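Local coordinates for beta-mannosidase GH2 (Hypocrea lixii, PDB 4UOJ), which probably hydrolyses terminal beta-D-mannose residues from the non-reducing ends of mannosides, at residues A[37-42]-A[90-95]; A[106-111]-A[214-219]; A[579-584]-A[680-685]. One frame throughout, in Å; residues are numbered along the deposited sequence.

From the N terminus, contact 1 comes first: residues 37-42 and 90-95 meet across 47 residues that include strand 48-51, three short helices and the start of strand 87-91. Contact 2 opens only after contact 1 has closed, and brings 106-111 back beside 214-219 over 102 residues. Contact 3 follows, closing 95 residues, about half of them helical, between 579-584 and 680-685. The three are in series; none nests in or crosses another. Contacts 1 and 2 each hold together a different sheet of the N-terminal sandwich, and they touch where Ile94 CD1 packs 4.0 Å from Ile217 CD1. Contact 3 lies across the chain's centre, centred about 56 Å and 51 Å from them, beside the probable catalytic barrel.

Contact 1: residues A[37-42]-A[90-95]; sequences KWTVTN and TSKPIS
Thr39 and Thr90 face each other as an antiparallel hydrogen-bonded pair: Thr39 N donates to Thr90 O at 2.8 Å, and Thr90 N returns a bond to Thr39 O at 2.9 Å. One step on, Trp38 and Ser91 make a non-hydrogen-bonded pair, and the ladder ends with Lys92 N donating to Lys37 O at 3.0 Å. That carbonyl oxygen also receives a C-H contact from Ser91 CA.

The main side-chain contact is a CH-pi interaction. Ser91 CB sits over one face of the indole, 3.8 Å from the centroid of the Trp38 six-membered ring and only 11° off its normal. Trp38 turns CG anti to its carbonyl carbon (chi1 -65°), which carries the benzo part across to the neighbouring strand, where a residue as small as serine leaves room for it. Trp38 NE1 is satisfied by Leu33 O, and Ser91 OG donates to Lys92 O while also bonding Leu152 N.

Strands 38-42 and 87-91 are neighbours in the six-stranded antiparallel sheet of the galactose-binding-like beta-sandwich. Trp38 and Val40 lie on its buried side, whereas the threonines, beta-branched and well suited to strands, present hydroxyls to water on the other.

Two waters add polar bridges there. One donates to Thr39 O at 2.9 Å and meets the hydroxyls of Thr41 and Thr90; the second joins Thr39 OG1 to Thr90 O.

At the exposed end the lysines run side by side, their aliphatic parts touching with Lys37 CG 3.5 Å from Lys92 CG. A bend at chi2 (83°) helps fold Lys37 back so that its NZ donates to Trp38 O at 3.0 Å, from above the carbonyl plane, while Lys37 NZ and Lys92 NZ stay 6.3 Å apart.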
loop_
_atom_site.group_PDB
_atom_site.type_symbol
_atom_site.label_atom_id
_atom_site.label_comp_id
_atom_site.label_asym_id
_atom_site.label_seq_id
_atom_site.Cartn_x
_atom_site.Cartn_y
_atom_site.Cartn_z
ATOM N N LYS A 37 6.653 -29.537 16.955
ATOM C CA LYS A 37 5.788 -30.296 16.060
ATOM C C LYS A 37 4.334 -29.918 16.365
ATOM O O LYS A 37 3.943 -29.942 17.513
ATOM C CB LYS A 37 6.062 -31.809 16.169
ATOM C CG LYS A 37 5.054 -32.725 15.443
ATOM C CD LYS A 37 5.301 -32.918 13.937
ATOM C CE LYS A 37 4.263 -33.840 13.284
ATOM N NZ LYS A 37 2.947 -33.169 13.024
ATOM N N TRP A 38 3.555 -29.558 15.334
ATOM C CA TRP A 38 2.158 -29.150 15.471
ATOM C C TRP A 38 1.158 -30.055 14.742
ATOM O O TRP A 38 1.454 -30.595 13.677
ATOM C CB TRP A 38 1.986 -27.693 15.010
ATOM C CG TRP A 38 2.724 -26.725 15.885
ATOM C CD1 TRP A 38 4.006 -26.285 15.721
ATOM C CD2 TRP A 38 2.243 -26.120 17.091
ATOM N NE1 TRP A 38 4.349 -25.440 16.740
ATOM C CE2 TRP A 38 3.281 -25.307 17.590
ATOM C CE3 TRP A 38 1.021 -26.165 17.785
ATOM C CZ2 TRP A 38 3.142 -24.553 18.764
ATOM C CZ3 TRP A 38 0.885 -25.424 18.948
ATOM C CH2 TRP A 38 1.937 -24.634 19.428
ATOM N N THR A 39 -0.045 -30.177 15.308
ATOM C CA THR A 39 -1.161 -30.924 14.728
ATOM C C THR A 39 -2.408 -30.029 14.728
ATOM O O THR A 39 -2.730 -29.417 15.750
ATOM C CB THR A 39 -1.385 -32.241 15.491
ATOM O OG1 THR A 39 -0.170 -32.989 15.486
ATOM C CG2 THR A 39 -2.489 -33.077 14.886
ATOM N N VAL A 40 -3.090 -29.943 13.578
ATOM C CA VAL A 40 -4.302 -29.140 13.436
ATOM C C VAL A 40 -5.510 -30.058 13.433
ATOM O O VAL A 40 -5.558 -31.012 12.659
ATOM C CB VAL A 40 -4.284 -28.216 12.195
ATOM C CG1 VAL A 40 -5.574 -27.404 12.093
ATOM C CG2 VAL A 40 -3.084 -27.282 12.236
ATOM N N THR A 41 -6.490 -29.705 14.260
ATOM C CA THR A 41 -7.759 -30.424 14.408
ATOM C C THR A 41 -8.948 -29.494 14.296
ATOM O O THR A 41 -8.887 -28.358 14.698
ATOM C CB THR A 41 -7.853 -31.149 15.766
ATOM O OG1 THR A 41 -7.376 -30.291 16.795
ATOM C CG2 THR A 41 -7.014 -32.380 15.778
ATOM N N ASN A 42 -10.027 -29.984 13.733
ATOM C CA ASN A 42 -11.236 -29.214 13.610
ATOM C C ASN A 42 -12.117 -29.272 14.853
ATOM O O ASN A 42 -11.745 -29.853 15.842
ATOM C CB ASN A 42 -12.007 -29.599 12.357
ATOM C CG ASN A 42 -12.604 -30.977 12.418
ATOM O OD1 ASN A 42 -12.029 -31.880 12.950
ATOM N ND2 ASN A 42 -13.750 -31.135 11.822
ATOM N N THR A 90 -2.245 -27.920 18.157
ATOM C CA THR A 90 -1.735 -28.635 19.319
ATOM C C THR A 90 -0.316 -29.080 19.084
ATOM O O THR A 90 -0.043 -29.768 18.115
ATOM C CB THR A 90 -2.662 -29.811 19.658
ATOM O OG1 THR A 90 -3.991 -29.303 19.808
ATOM C CG2 THR A 90 -2.235 -30.543 20.922
ATOM N N SER A 91 0.577 -28.698 19.990
ATOM C CA SER A 91 1.975 -29.122 19.937
ATOM C C SER A 91 2.135 -30.529 20.521
ATOM O O SER A 91 1.322 -30.972 21.332
ATOM C CB SER A 91 2.852 -28.164 20.740
ATOM O OG SER A 91 2.883 -28.516 22.121
ATOM N N LYS A 92 3.214 -31.210 20.144
ATOM C CA LYS A 92 3.590 -32.465 20.779
ATOM C C LYS A 92 4.193 -32.051 22.140
ATOM O O LYS A 92 4.549 -30.883 22.292
ATOM C CB LYS A 92 4.630 -33.224 19.918
ATOM C CG LYS A 92 4.066 -33.861 18.651
ATOM C CD LYS A 92 3.272 -35.134 18.911
ATOM C CE LYS A 92 2.508 -35.589 17.684
ATOM N NZ LYS A 92 1.709 -36.817 17.962
ATOM N N PRO A 93 4.318 -32.951 23.143
ATOM C CA PRO A 93 4.946 -32.523 24.402
ATOM C C PRO A 93 6.273 -31.770 24.199
ATOM O O PRO A 93 7.097 -32.188 23.393
ATOM C CB PRO A 93 5.126 -33.842 25.162
ATOM C CG PRO A 93 4.036 -34.711 24.654
ATOM C CD PRO A 93 3.923 -34.377 23.200
ATOM N N ILE A 94 6.440 -30.629 24.888
ATOM C CA ILE A 94 7.622 -29.764 24.769
ATOM C C ILE A 94 8.737 -30.178 25.739
ATOM O O ILE A 94 8.562 -30.100 26.951
ATOM C CB ILE A 94 7.252 -28.262 24.895
ATOM C CG1 ILE A 94 6.195 -27.858 23.842
ATOM C CG2 ILE A 94 8.501 -27.384 24.757
ATOM C CD1 ILE A 94 5.317 -26.661 24.200
ATOM N N SER A 95 9.880 -30.607 25.188
ATOM C CA SER A 95 11.054 -31.042 25.944
ATOM C C SER A 95 12.059 -29.896 26.102
ATOM O O SER A 95 11.994 -28.918 25.362
ATOM C CB SER A 95 11.727 -32.229 25.256
ATOM O OG SER A 95 12.380 -31.844 24.063
HETATM O O HOH W 1 -4.944 -30.286 17.488
HETATM O O HOH W 2 1.098 -32.447 17.697
#

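Contact 2: residues A[106-111]-A[214-219]; sequences WLVFDG and PGRIVQ
Leu107 and Ile217 run alongside each other from adjacent strands, with Leu107 CD2 3.9 Å from Ile217 CG1. Leu107 CG (chi1 -61°) and Ile217 CG1 both stand anti to the carbonyl carbon, and these slim aliphatic chains fill one face of the sheet together with Phe109, whose strand neighbour Gly215 carries no side chain. On the other face Val108 CG2 meets Val218 CG2 at 3.9 Å, the two valines crossing at a slant.

Strands 103-109 and 215-221 are the central pair of a four-stranded antiparallel sheet in the sandwich domain. Leu107 and Phe109 reach Val118 of the facing sheet, while Tyr227 covers Val108 and Val218. Backbone bonds such as Trp106 N to Val218 O, 2.7 Å, keep the register.

Beyond Phe109, Asp110 N donates to Pro214 O at 2.8 Å. Arg216, bent at chi2 and at a nearly eclipsed chi3, with chi1 (-124°) also far from staggered, curls its guanidinium over Val108 O and turns an edge to the Asp110 carboxylate in a salt bridge, the planes 34° apart. So unusual a shape is doubtful in detail, like the 2.5 Å from Arg216 NH2 to Asp110 OD1; the bond from Arg216 NH1 to Asp110 OD2 is weak. Gln134 NE2 also bonds Asp110 OD1.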
loop_
_atom_site.group_PDB
_atom_site.type_symbol
_atom_site.label_atom_id
_atom_site.label_comp_id
_atom_site.label_asym_id
_atom_site.label_seq_id
_atom_site.Cartn_x
_atom_site.Cartn_y
_atom_site.Cartn_z
ATOM N N TRP A 106 7.565 -18.068 30.152
ATOM C CA TRP A 106 6.627 -17.194 29.442
ATOM C C TRP A 106 6.297 -17.656 28.021
ATOM O O TRP A 106 7.198 -17.955 27.243
ATOM C CB TRP A 106 7.193 -15.770 29.358
ATOM C CG TRP A 106 7.213 -15.027 30.647
ATOM C CD1 TRP A 106 8.205 -15.031 31.573
ATOM C CD2 TRP A 106 6.210 -14.135 31.131
ATOM N NE1 TRP A 106 7.880 -14.207 32.614
ATOM C CE2 TRP A 106 6.657 -13.640 32.370
ATOM C CE3 TRP A 106 4.970 -13.710 30.640
ATOM C CZ2 TRP A 106 5.899 -12.742 33.144
ATOM C CZ3 TRP A 106 4.221 -12.817 31.395
ATOM C CH2 TRP A 106 4.688 -12.341 32.637
ATOM N N LEU A 107 5.008 -17.637 27.667
ATOM C CA LEU A 107 4.578 -17.847 26.288
ATOM C C LEU A 107 4.497 -16.448 25.678
ATOM O O LEU A 107 3.832 -15.579 26.247
ATOM C CB LEU A 107 3.205 -18.536 26.193
ATOM C CG LEU A 107 3.030 -19.936 26.788
ATOM C CD1 LEU A 107 1.588 -20.364 26.661
ATOM C CD2 LEU A 107 3.936 -20.969 26.122
ATOM N N VAL A 108 5.226 -16.222 24.568
ATOM C CA VAL A 108 5.221 -14.937 23.859
ATOM C C VAL A 108 4.746 -15.167 22.416
ATOM O O VAL A 108 5.377 -15.906 21.670
ATOM C CB VAL A 108 6.572 -14.157 23.908
ATOM C CG1 VAL A 108 6.423 -12.774 23.288
ATOM C CG2 VAL A 108 7.099 -14.017 25.333
ATOM N N PHE A 109 3.633 -14.508 22.052
ATOM C CA PHE A 109 3.015 -14.596 20.744
ATOM C C PHE A 109 3.004 -13.233 20.074
ATOM O O PHE A 109 2.372 -12.308 20.602
ATOM C CB PHE A 109 1.568 -15.121 20.858
ATOM C CG PHE A 109 1.431 -16.480 21.496
ATOM C CD1 PHE A 109 1.770 -17.628 20.805
ATOM C CD2 PHE A 109 0.910 -16.604 22.765
ATOM C CE1 PHE A 109 1.625 -18.873 21.385
ATOM C CE2 PHE A 109 0.758 -17.847 23.351
ATOM C CZ PHE A 109 1.121 -18.979 22.660
ATOM N N ASP A 110 3.672 -13.117 18.902
ATOM C CA ASP A 110 3.709 -11.856 18.149
ATOM C C ASP A 110 2.422 -11.630 17.356
ATOM O O ASP A 110 2.175 -10.519 16.864
ATOM C CB ASP A 110 4.955 -11.758 17.249
ATOM C CG ASP A 110 6.288 -11.763 18.012
ATOM O OD1 ASP A 110 6.274 -11.535 19.227
ATOM O OD2 ASP A 110 7.351 -11.994 17.394
ATOM N N GLY A 111 1.597 -12.672 17.272
ATOM C CA GLY A 111 0.322 -12.605 16.587
ATOM C C GLY A 111 -0.465 -13.897 16.595
ATOM O O GLY A 111 0.041 -14.968 16.202
ATOM N N PRO A 214 5.195 -14.941 14.377
ATOM C CA PRO A 214 6.048 -15.792 15.225
ATOM C C PRO A 214 5.703 -15.819 16.716
ATOM O O PRO A 214 4.991 -14.967 17.230
ATOM C CB PRO A 214 7.462 -15.265 14.958
ATOM C CG PRO A 214 7.375 -14.608 13.629
ATOM C CD PRO A 214 6.009 -13.976 13.613
ATOM N N GLY A 215 6.199 -16.857 17.359
ATOM C CA GLY A 215 5.924 -17.200 18.727
ATOM C C GLY A 215 7.101 -17.917 19.343
ATOM O O GLY A 215 7.935 -18.415 18.654
ATOM N N ARG A 216 7.159 -17.944 20.661
ATOM C CA ARG A 216 8.353 -18.262 21.422
ATOM C C ARG A 216 7.951 -18.730 22.787
ATOM O O ARG A 216 6.968 -18.276 23.313
ATOM C CB ARG A 216 9.052 -16.935 21.704
ATOM C CG ARG A 216 10.479 -16.770 21.278
ATOM C CD ARG A 216 10.721 -15.495 20.476
ATOM N NE ARG A 216 9.667 -14.528 20.630
ATOM C CZ ARG A 216 8.836 -14.149 19.682
ATOM N NH1 ARG A 216 8.905 -14.624 18.487
ATOM N NH2 ARG A 216 7.923 -13.262 19.961
ATOM N N ILE A 217 8.787 -19.545 23.408
ATOM C CA ILE A 217 8.719 -19.771 24.837
ATOM C C ILE A 217 9.974 -19.219 25.443
ATOM O O ILE A 217 11.047 -19.470 24.948
ATOM C CB ILE A 217 8.648 -21.229 25.211
ATOM C CG1 ILE A 217 7.422 -21.860 24.614
ATOM C CG2 ILE A 217 8.568 -21.368 26.710
ATOM C CD1 ILE A 217 7.203 -23.286 25.047
ATOM N N VAL A 218 9.822 -18.441 26.504
ATOM C CA VAL A 218 10.943 -17.723 27.104
ATOM C C VAL A 218 11.091 -18.157 28.557
ATOM O O VAL A 218 10.140 -18.036 29.346
ATOM C CB VAL A 218 10.780 -16.182 26.993
ATOM C CG1 VAL A 218 11.993 -15.462 27.579
ATOM C CG2 VAL A 218 10.565 -15.743 25.554
ATOM N N GLN A 219 12.278 -18.654 28.912
ATOM C CA GLN A 219 12.578 -19.043 30.293
ATOM C C GLN A 219 13.624 -18.092 30.844
ATOM O O GLN A 219 14.728 -18.001 30.321
ATOM C CB GLN A 219 12.999 -20.518 30.420
ATOM C CG GLN A 219 11.813 -21.459 30.544
ATOM C CD GLN A 219 12.176 -22.824 31.076
ATOM O OE1 GLN A 219 13.164 -23.426 30.668
ATOM N NE2 GLN A 219 11.355 -23.352 31.974
#

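Contact 3: residues A[579-584]-A[680-685]; sequences VSFDTS and ADMYKS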
loop_
_atom_site.group_PDB
_atom_site.type_symbol
_atom_site.label_atom_id
_atom_site.label_comp_id
_atom_site.label_asym_id
_atom_site.label_seq_id
_atom_site.Cartn_x
_atom_site.Cartn_y
_atom_site.Cartn_z
ATOM N N VAL A 579 -17.681 10.551 -19.218
ATOM C CA VAL A 579 -16.879 11.655 -18.675
ATOM C C VAL A 579 -15.488 11.216 -18.188
ATOM O O VAL A 579 -14.769 12.021 -17.612
ATOM C CB VAL A 579 -17.639 12.471 -17.593
ATOM C CG1 VAL A 579 -18.893 13.131 -18.178
ATOM C CG2 VAL A 579 -17.977 11.622 -16.369
ATOM N N SER A 580 -15.104 9.958 -18.450
ATOM C CA SER A 580 -13.836 9.351 -18.005
ATOM C C SER A 580 -12.579 10.122 -18.362
ATOM O O SER A 580 -11.652 10.145 -17.566
ATOM C CB SER A 580 -13.733 7.912 -18.507
ATOM O OG SER A 580 -14.699 7.090 -17.866
ATOM N N PHE A 581 -12.576 10.753 -19.521
ATOM C CA PHE A 581 -11.482 11.585 -19.965
ATOM C C PHE A 581 -11.809 13.082 -19.981
ATOM O O PHE A 581 -11.114 13.839 -20.597
ATOM C CB PHE A 581 -10.999 11.099 -21.324
ATOM C CG PHE A 581 -10.630 9.664 -21.333
ATOM C CD1 PHE A 581 -9.407 9.249 -20.850
ATOM C CD2 PHE A 581 -11.523 8.710 -21.760
ATOM C CE1 PHE A 581 -9.079 7.921 -20.819
ATOM C CE2 PHE A 581 -11.194 7.383 -21.736
ATOM C CZ PHE A 581 -9.972 6.993 -21.256
ATOM N N ASP A 582 -12.871 13.491 -19.309
ATOM C CA ASP A 582 -13.232 14.897 -19.236
ATOM C C ASP A 582 -12.694 15.490 -17.933
ATOM O O ASP A 582 -13.107 15.118 -16.871
ATOM C CB ASP A 582 -14.753 15.031 -19.349
ATOM C CG ASP A 582 -15.259 16.465 -19.288
ATOM O OD1 ASP A 582 -14.523 17.429 -19.456
ATOM O OD2 ASP A 582 -16.444 16.628 -19.079
ATOM N N THR A 583 -11.735 16.394 -18.036
ATOM C CA THR A 583 -11.056 16.907 -16.855
ATOM C C THR A 583 -11.917 17.754 -15.971
ATOM O O THR A 583 -11.642 17.866 -14.809
ATOM C CB THR A 583 -9.746 17.652 -17.156
ATOM O OG1 THR A 583 -10.002 18.790 -17.965
ATOM C CG2 THR A 583 -8.790 16.766 -17.856
ATOM N N SER A 584 -12.942 18.375 -16.533
ATOM C CA SER A 584 -13.890 19.192 -15.755
ATOM C C SER A 584 -14.671 18.330 -14.744
ATOM O O SER A 584 -15.222 18.862 -13.784
ATOM C CB SER A 584 -14.819 19.976 -16.681
ATOM O OG SER A 584 -15.596 19.109 -17.484
ATOM N N ALA A 680 -5.543 2.023 -17.964
ATOM C CA ALA A 680 -4.242 2.693 -18.090
ATOM C C ALA A 680 -4.366 4.158 -18.543
ATOM O O ALA A 680 -3.833 5.053 -17.886
ATOM C CB ALA A 680 -3.335 1.915 -19.040
ATOM N N ASP A 681 -5.067 4.366 -19.637
ATOM C CA ASP A 681 -5.275 5.655 -20.220
ATOM C C ASP A 681 -6.047 6.579 -19.317
ATOM O O ASP A 681 -5.813 7.756 -19.287
ATOM C CB ASP A 681 -6.010 5.524 -21.535
ATOM C CG ASP A 681 -5.106 5.242 -22.691
ATOM O OD1 ASP A 681 -3.886 5.230 -22.522
ATOM O OD2 ASP A 681 -5.621 4.997 -23.785
ATOM N N MET A 682 -7.020 6.045 -18.635
ATOM C CA MET A 682 -7.770 6.833 -17.712
ATOM C C MET A 682 -6.966 7.369 -16.535
ATOM O O MET A 682 -7.085 8.517 -16.191
ATOM C CB MET A 682 -8.927 6.025 -17.191
ATOM C CG MET A 682 -10.175 6.842 -16.996
ATOM S SD MET A 682 -10.854 6.687 -15.360
ATOM C CE MET A 682 -12.466 6.144 -15.700
ATOM N N TYR A 683 -6.174 6.513 -15.922
ATOM C CA TYR A 683 -5.347 6.884 -14.809
ATOM C C TYR A 683 -4.325 7.912 -15.223
ATOM O O TYR A 683 -4.030 8.813 -14.479
ATOM C CB TYR A 683 -4.591 5.683 -14.268
ATOM C CG TYR A 683 -5.349 4.734 -13.398
ATOM C CD1 TYR A 683 -6.579 4.269 -13.753
ATOM C CD2 TYR A 683 -4.807 4.261 -12.252
ATOM C CE1 TYR A 683 -7.262 3.360 -12.975
ATOM C CE2 TYR A 683 -5.474 3.367 -11.469
ATOM C CZ TYR A 683 -6.701 2.910 -11.849
ATOM O OH TYR A 683 -7.373 2.013 -11.084
ATOM N N LYS A 684 -3.773 7.733 -16.417
ATOM C CA LYS A 684 -2.833 8.665 -17.043
ATOM C C LYS A 684 -3.479 10.053 -17.128
ATOM O O LYS A 684 -2.873 11.028 -16.730
ATOM C CB LYS A 684 -2.441 8.154 -18.430
ATOM C CG LYS A 684 -1.545 9.090 -19.236
ATOM C CD LYS A 684 -1.611 8.755 -20.720
ATOM C CE LYS A 684 -0.847 9.737 -21.574
ATOM N NZ LYS A 684 -0.782 9.283 -22.994
ATOM N N SER A 685 -4.720 10.117 -17.620
ATOM C CA SER A 685 -5.496 11.339 -17.769
ATOM C C SER A 685 -5.675 12.023 -16.416
ATOM O O SER A 685 -5.572 13.247 -16.311
ATOM C CB SER A 685 -6.857 11.028 -18.402
ATOM O OG SER A 685 -7.688 12.180 -18.466
#
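Phe581, Met682 and Ser685 carry this contact, in which a loop lays an aromatic edge against a helix. The Phe581 ring meets the helix edge-on: CE1 comes 3.5 Å from Met682 N and 3.6 Å from Asp681 O, while its neighbour Phe581 CD1 touches Ser685 CB at 4.0 Å. Phe581 holds the third position of a type I turn, which Asp582 N closes by donating to Val579 O at 2.9 Å; with CG anti to the carbonyl carbon (chi1 -55°), the ring swings out from this turn to bring its CE1 edge to the helix backbone. Tyr655 packs edge-to-face with the same ring, and Phe678 of the helix also meets it.

Met682 suits its place because a flexible thioether can thread beside the turn. Its CB lies 4.1 Å from Phe581 CE1, an apolar contact, and its chain, bent at chi2 and chi3, brings CE to 3.3 Å from Ser580 OG, with Met682 CG 3.7 Å from Ser580 O.

Helix 664-692 is followed by strand 702-705, which runs parallel to strand 380-389 in the sheet of the catalytic barrel expected for this family, so the turn probably packs on the helical layer outside that barrel. Were Phe581 replaced by an alanine, the edge contacts with Met682 and Ser685 would be lost, a gap is likely to open there, and Tyr655 would probably lack an aromatic partner.

Ser685 is small enough to let the ring edge approach its CB, and its OG bonds Tyr586 OH, which also bonds Ser580 O. With no direct hydrogen bond between the segments, their fit rests on van der Waals contact, and this shared tyrosine hydroxyl supplies an indirect polar link.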